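Local coordinates for predicted HD superfamily hydrolase (uncultured Thermotogales bacterium, PDB 2PQ7), which binds a pair of iron ions in an all-helical HD domain and is probably a metal-dependent hydrolase, its substrate not being established, at residues Glu9-Leu14 with Lys58-Ala63; Glu16-Val21 with Ala62-Asp67. All blocks are in the same frame, centred on the assembly; numbering follows the deposited sequence.

Interaction 1 of 2, residues Glu9-Leu14 with Lys58-Ala63; sequences ERIPHL and KAIIAA
Ile11, the first residue of Glu9-Leu14 to touch Lys58-Ala63, straddles two neighbouring isoleucines of helix 56-65 with its two branches. Its CG1 stands anti to the carbonyl carbon (chi1 -56°) and carries CD1 onto Ile60, 3.5 Å from Ile60 CG2 in the conformer described; the two side chains cross at about a right angle. The other branch, CG2, runs alongside Ile61 in the opposite sense and lies 3.9 Å from Ile61 CD1. Pro12 adds little: its carbonyl O sits 4.4 Å from Ile61 CD1. A type II beta turn from Ile11 to Leu14 then reverses the chain, closed by a weak bond from Leu14 N to Ile11 O, with His13 at the N-cap of helix 14-25. After the turn, Leu14 brings CD1 to 4.0 Å from Ile60 CG2, so Ile60 CG2 is met by both Ile11 CD1 and Leu14 CD1. Met42 and Ser46 of helix 35-52 also touch Ile60, while Phe97 and Phe101 touch Ile61. No hydrogen bond or salt bridge joins the two segments. The corner between helices 4-10 and 14-25 is therefore held against helix 56-65 by van der Waals contact between branched aliphatic side chains, a buried apolar seam.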
loop_
_atom_site.group_PDB
_atom_site.type_symbol
_atom_site.label_atom_id
_atom_site.label_comp_id
_atom_site.label_asym_id
_atom_site.label_seq_id
_atom_site.Cartn_x
_atom_site.Cartn_y
_atom_site.Cartn_z
ATOM N N GLU A 9 -28.181 -14.721 -9.914
ATOM C CA GLU A 9 -29.388 -14.505 -10.689
ATOM C C GLU A 9 -29.173 -14.724 -12.184
ATOM O O GLU A 9 -30.138 -15.028 -12.921
ATOM C CB GLU A 9 -29.892 -13.068 -10.485
ATOM C CG GLU A 9 -30.511 -12.829 -9.137
ATOM C CD GLU A 9 -30.782 -11.340 -8.873
ATOM O OE1 GLU A 9 -30.345 -10.465 -9.678
ATOM O OE2 GLU A 9 -31.433 -11.052 -7.849
ATOM N N ARG A 10 -27.938 -14.498 -12.655
ATOM C CA ARG A 10 -27.596 -14.623 -14.081
ATOM C C ARG A 10 -26.894 -15.874 -14.506
ATOM O O ARG A 10 -26.953 -16.247 -15.667
ATOM C CB ARG A 10 -26.701 -13.466 -14.510
ATOM C CG ARG A 10 -27.447 -12.175 -14.685
ATOM C CD ARG A 10 -26.594 -10.986 -14.986
ATOM N NE ARG A 10 -26.171 -10.845 -16.380
ATOM C CZ ARG A 10 -25.705 -9.724 -16.899
ATOM N NH1 ARG A 10 -25.597 -8.626 -16.162
ATOM N NH2 ARG A 10 -25.308 -9.707 -18.171
ATOM N N ILE A 11 -26.220 -16.545 -13.583
ATOM C CA ILE A 11 -25.359 -17.680 -13.976
ATOM C C ILE A 11 -25.798 -18.978 -13.355
ATOM O O ILE A 11 -25.735 -19.114 -12.131
ATOM C CB ILE A 11 -23.904 -17.341 -13.592
ATOM C CG1 ILE A 11 -23.512 -16.025 -14.238
ATOM C CG2 ILE A 11 -22.973 -18.504 -14.001
ATOM C CD1 ILE A 11 -22.337 -15.444 -13.694
ATOM N N PRO A 12 -26.216 -19.970 -14.188
ATOM C CA PRO A 12 -26.624 -21.233 -13.627
ATOM C C PRO A 12 -25.556 -21.896 -12.818
ATOM O O PRO A 12 -24.375 -21.862 -13.190
ATOM C CB PRO A 12 -26.898 -22.112 -14.856
ATOM C CG PRO A 12 -27.116 -21.209 -15.921
ATOM C CD PRO A 12 -26.337 -19.992 -15.664
ATOM N N HIS A 13 -25.975 -22.504 -11.734
ATOM C CA HIS A 13 -25.126 -23.312 -10.881
ATOM C C HIS A 13 -23.995 -22.584 -10.240
ATOM O O HIS A 13 -23.100 -23.224 -9.699
ATOM C CB HIS A 13 -24.595 -24.526 -11.647
ATOM C CG HIS A 13 -25.673 -25.393 -12.180
ATOM N ND1 HIS A 13 -26.358 -26.280 -11.385
ATOM C CD2 HIS A 13 -26.252 -25.442 -13.401
ATOM C CE1 HIS A 13 -27.278 -26.883 -12.117
ATOM N NE2 HIS A 13 -27.226 -26.401 -13.345
ATOM N N LEU A 14 -24.075 -21.265 -10.183
ATOM C CA LEU A 14 -22.974 -20.513 -9.644
ATOM C C LEU A 14 -22.657 -20.842 -8.197
ATOM O O LEU A 14 -21.513 -20.932 -7.811
ATOM C CB LEU A 14 -23.185 -19.014 -9.833
ATOM C CG LEU A 14 -21.995 -18.147 -9.416
ATOM C CD1 LEU A 14 -20.799 -18.504 -10.219
ATOM C CD2 LEU A 14 -22.293 -16.673 -9.599
ATOM N N LYS A 58 -19.732 -17.757 -19.631
ATOM C CA LYS A 58 -18.444 -18.413 -19.941
ATOM C C LYS A 58 -17.266 -17.766 -19.183
ATOM O O LYS A 58 -16.493 -18.470 -18.609
ATOM C CB LYS A 58 -18.171 -18.382 -21.454
ATOM C CG LYS A 58 -19.020 -19.322 -22.308
ATOM C CD LYS A 58 -18.786 -19.130 -23.839
ATOM C CE LYS A 58 -19.667 -20.037 -24.672
ATOM N NZ LYS A 58 -19.592 -19.718 -26.113
ATOM N N ALA A 59 -17.221 -16.441 -19.163
ATOM C CA ALA A 59 -16.145 -15.701 -18.531
ATOM C C ALA A 59 -16.057 -15.935 -17.034
ATOM O O ALA A 59 -15.009 -16.220 -16.495
ATOM C CB ALA A 59 -16.288 -14.252 -18.880
ATOM N N ILE A 60 -17.213 -15.863 -16.364
ATOM C CA ILE A 60 -17.283 -16.077 -14.940
ATOM C C ILE A 60 -16.894 -17.485 -14.522
ATOM O O ILE A 60 -16.121 -17.664 -13.582
ATOM C CB ILE A 60 -18.728 -15.811 -14.436
ATOM C CG1 ILE A 60 -19.007 -14.319 -14.515
ATOM C CG2 ILE A 60 -18.966 -16.330 -13.033
ATOM C CD1 ILE A 60 -18.079 -13.435 -13.629
ATOM N N ILE A 61 -17.485 -18.458 -15.214
ATOM C CA ILE A 61 -17.227 -19.862 -14.915
ATOM C C ILE A 61 -15.756 -20.201 -15.192
ATOM O O ILE A 61 -15.119 -20.852 -14.365
ATOM C CB ILE A 61 -18.243 -20.790 -15.583
ATOM C CG1 ILE A 61 -19.638 -20.549 -14.911
ATOM C CG2 ILE A 61 -17.845 -22.232 -15.458
ATOM C CD1 ILE A 61 -20.742 -21.281 -15.581
ATOM N N ALA A 62 -15.242 -19.686 -16.301
ATOM C CA ALA A 62 -13.850 -19.962 -16.569
ATOM C C ALA A 62 -12.934 -19.350 -15.483
ATOM O O ALA A 62 -11.990 -19.964 -15.024
ATOM C CB ALA A 62 -13.537 -19.381 -17.851
ATOM N N ALA A 63 -13.218 -18.119 -15.069
ATOM C CA ALA A 63 -12.469 -17.494 -13.989
ATOM C C ALA A 63 -12.555 -18.271 -12.684
ATOM O O ALA A 63 -11.568 -18.438 -11.991
ATOM C CB ALA A 63 -12.968 -16.087 -13.765
#

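Interaction 2 of 2, residues Glu16-Val21 with Ala62-Asp67; sequences EILNIV and AALLHD. With FE (Fe (III) ion), chain C; FE (Fe (III) ion), chain B.
Ile17 holds CG1 anti to its carbonyl carbon (chi1 -63°), which leaves CG2 to reach both leucines of Ala62-Asp67: it lies 4.0 Å from Leu64 CD1 and 4.1 Å from Leu65 CD2. The first bond of the Leu18 side chain leads away from helix 56-65, but CG set beside the backbone N (chi1 -73°) brings the branch back, and in the conformer described Leu18 CD2 meets Leu64 CD2 at 3.6 Å. Leu64 projects between Ile17 and Leu18, crossing both at a slant. Val21, one turn on, presses CG2 against the backbone, 3.3 Å from Leu64 O, and also meets Leu65. Phe39 of helix 35-52 touches Leu18, and Ile109 of helix 99-111 touches Leu65.

Beyond this apolar face the segment turns to metal binding. The His66 ring is fixed at one nitrogen by a bond from ND1 to Ala63 O (2.7 Å, 164° at the hydrogen), with the acceptor nearly in the ring plane, while NE2 binds an iron at 2.2 Å. Asp67 bridges the ions: OD2 reaches the iron held by His66, and OD1 binds the second at 2.0 Å. A water also spans the pair. His37 and Asp132 complete the protein ligands of the first iron, His80 and His112 those of the second. This is the H...HD...D signature of the HD domain around a dinuclear iron centre.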
loop_
_atom_site.group_PDB
_atom_site.type_symbol
_atom_site.label_atom_id
_atom_site.label_comp_id
_atom_site.label_asym_id
_atom_site.label_seq_id
_atom_site.Cartn_x
_atom_site.Cartn_y
_atom_site.Cartn_z
ATOM N N GLU A 16 -23.147 -23.595 -6.490
ATOM C CA GLU A 16 -22.501 -24.930 -6.382
ATOM C C GLU A 16 -21.034 -24.875 -6.870
ATOM O O GLU A 16 -20.124 -25.360 -6.176
ATOM C CB GLU A 16 -23.274 -26.008 -7.114
ATOM N N ILE A 17 -20.824 -24.161 -7.957
ATOM C CA ILE A 17 -19.442 -23.998 -8.458
ATOM C C ILE A 17 -18.593 -23.260 -7.450
ATOM O O ILE A 17 -17.493 -23.679 -7.154
ATOM C CB ILE A 17 -19.423 -23.324 -9.821
ATOM C CG1 ILE A 17 -20.140 -24.207 -10.832
ATOM C CG2 ILE A 17 -17.952 -23.097 -10.256
ATOM C CD1 ILE A 17 -20.406 -23.518 -12.171
ATOM N N LEU A 18 -19.094 -22.151 -6.887
ATOM C CA LEU A 18 -18.355 -21.421 -5.862
ATOM C C LEU A 18 -18.065 -22.374 -4.711
ATOM O O LEU A 18 -16.963 -22.424 -4.173
ATOM C CB LEU A 18 -19.156 -20.220 -5.304
ATOM C CG LEU A 18 -19.332 -18.983 -6.186
ATOM C CD1 LEU A 18 -20.512 -18.156 -5.713
ATOM C CD2 LEU A 18 -18.095 -18.134 -6.224
ATOM N N ASN A 19 -19.069 -23.138 -4.324
ATOM C CA ASN A 19 -18.890 -24.063 -3.208
ATOM C C ASN A 19 -17.695 -25.028 -3.446
ATOM O O ASN A 19 -16.827 -25.194 -2.599
ATOM C CB ASN A 19 -20.206 -24.817 -2.906
ATOM C CG ASN A 19 -20.128 -25.607 -1.618
ATOM O OD1 ASN A 19 -20.426 -26.806 -1.591
ATOM N ND2 ASN A 19 -19.752 -24.933 -0.536
ATOM N N ILE A 20 -17.677 -25.612 -4.640
ATOM C CA ILE A 20 -16.647 -26.594 -5.095
ATOM C C ILE A 20 -15.258 -25.931 -5.088
ATOM O O ILE A 20 -14.298 -26.503 -4.580
ATOM C CB ILE A 20 -17.034 -27.189 -6.443
ATOM C CG1 ILE A 20 -18.212 -28.165 -6.314
ATOM C CG2 ILE A 20 -15.849 -27.915 -7.084
ATOM C CD1 ILE A 20 -18.884 -28.485 -7.643
ATOM N N VAL A 21 -15.183 -24.692 -5.564
ATOM C CA VAL A 21 -13.957 -23.954 -5.541
ATOM C C VAL A 21 -13.479 -23.726 -4.111
ATOM O O VAL A 21 -12.338 -23.968 -3.767
ATOM C CB VAL A 21 -14.058 -22.633 -6.371
ATOM C CG1 VAL A 21 -12.830 -21.819 -6.170
ATOM C CG2 VAL A 21 -14.332 -22.929 -7.860
ATOM N N ALA A 62 -15.242 -19.686 -16.301
ATOM C CA ALA A 62 -13.850 -19.962 -16.569
ATOM C C ALA A 62 -12.934 -19.350 -15.483
ATOM O O ALA A 62 -11.990 -19.964 -15.024
ATOM C CB ALA A 62 -13.537 -19.381 -17.851
ATOM N N ALA A 63 -13.218 -18.119 -15.069
ATOM C CA ALA A 63 -12.469 -17.494 -13.989
ATOM C C ALA A 63 -12.555 -18.271 -12.684
ATOM O O ALA A 63 -11.568 -18.438 -11.991
ATOM C CB ALA A 63 -12.968 -16.087 -13.765
ATOM N N LEU A 64 -13.764 -18.703 -12.330
ATOM C CA LEU A 64 -13.920 -19.481 -11.081
ATOM C C LEU A 64 -13.132 -20.783 -11.092
ATOM O O LEU A 64 -12.559 -21.195 -10.091
ATOM C CB LEU A 64 -15.398 -19.739 -10.786
ATOM C CG LEU A 64 -16.096 -18.677 -9.974
ATOM C CD1 LEU A 64 -17.518 -19.153 -9.810
ATOM C CD2 LEU A 64 -15.365 -18.567 -8.592
ATOM N N LEU A 65 -13.124 -21.445 -12.251
ATOM C CA LEU A 65 -12.457 -22.737 -12.362
ATOM C C LEU A 65 -10.991 -22.707 -12.788
ATOM O O LEU A 65 -10.303 -23.714 -12.648
ATOM C CB LEU A 65 -13.200 -23.625 -13.346
ATOM C CG LEU A 65 -14.578 -24.049 -12.862
ATOM C CD1 LEU A 65 -15.302 -24.786 -13.986
ATOM C CD2 LEU A 65 -14.522 -24.858 -11.605
ATOM N N HIS A 66 -10.496 -21.546 -13.184
ATOM C CA HIS A 66 -9.193 -21.563 -13.904
ATOM C C HIS A 66 -8.022 -22.070 -13.068
ATOM O O HIS A 66 -7.162 -22.723 -13.591
ATOM C CB HIS A 66 -8.867 -20.225 -14.544
ATOM C CG HIS A 66 -8.235 -19.232 -13.627
ATOM N ND1 HIS A 66 -8.920 -18.590 -12.629
ATOM C CD2 HIS A 66 -6.966 -18.760 -13.580
ATOM C CE1 HIS A 66 -8.093 -17.780 -11.981
ATOM N NE2 HIS A 66 -6.890 -17.869 -12.542
ATOM N N ASP A 67 -8.015 -21.773 -11.776
ATOM C CA ASP A 67 -6.964 -22.227 -10.875
ATOM C C ASP A 67 -7.446 -23.295 -9.866
ATOM O O ASP A 67 -6.775 -23.493 -8.834
ATOM C CB ASP A 67 -6.403 -21.031 -10.135
ATOM C CG ASP A 67 -5.434 -20.208 -10.985
ATOM O OD1 ASP A 67 -4.841 -20.666 -12.004
ATOM O OD2 ASP A 67 -5.193 -19.027 -10.593
HETATM FE FE FE C . -4.884 -17.294 -11.753
HETATM FE FE FE B . -3.266 -20.160 -13.131
HETATM O O HOH W 1 -3.873 -18.260 -13.284
#

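Overall arrangement
Both contacts use helix 56-65, which receives first the turn after helix 4-10 (interaction 1) and then helix 14-25 (interaction 2). The order is kept along the chain: residues 9-14 meet 58-63, residues 16-21 meet 62-67, and Ala62 and Ala63 belong to both. Their centres are about 9 Å apart, on the same side of the chain's centre, and the two touch, Leu14 CD1 lying 3.4 Å from Leu64 CD1. Together they pack the turn after helix 4-10 and the start of helix 14-25 along helix 56-65, whose C-terminal end leads into the metal-binding His-Asp pair. Interaction 1 lies farther back from the irons than that pair.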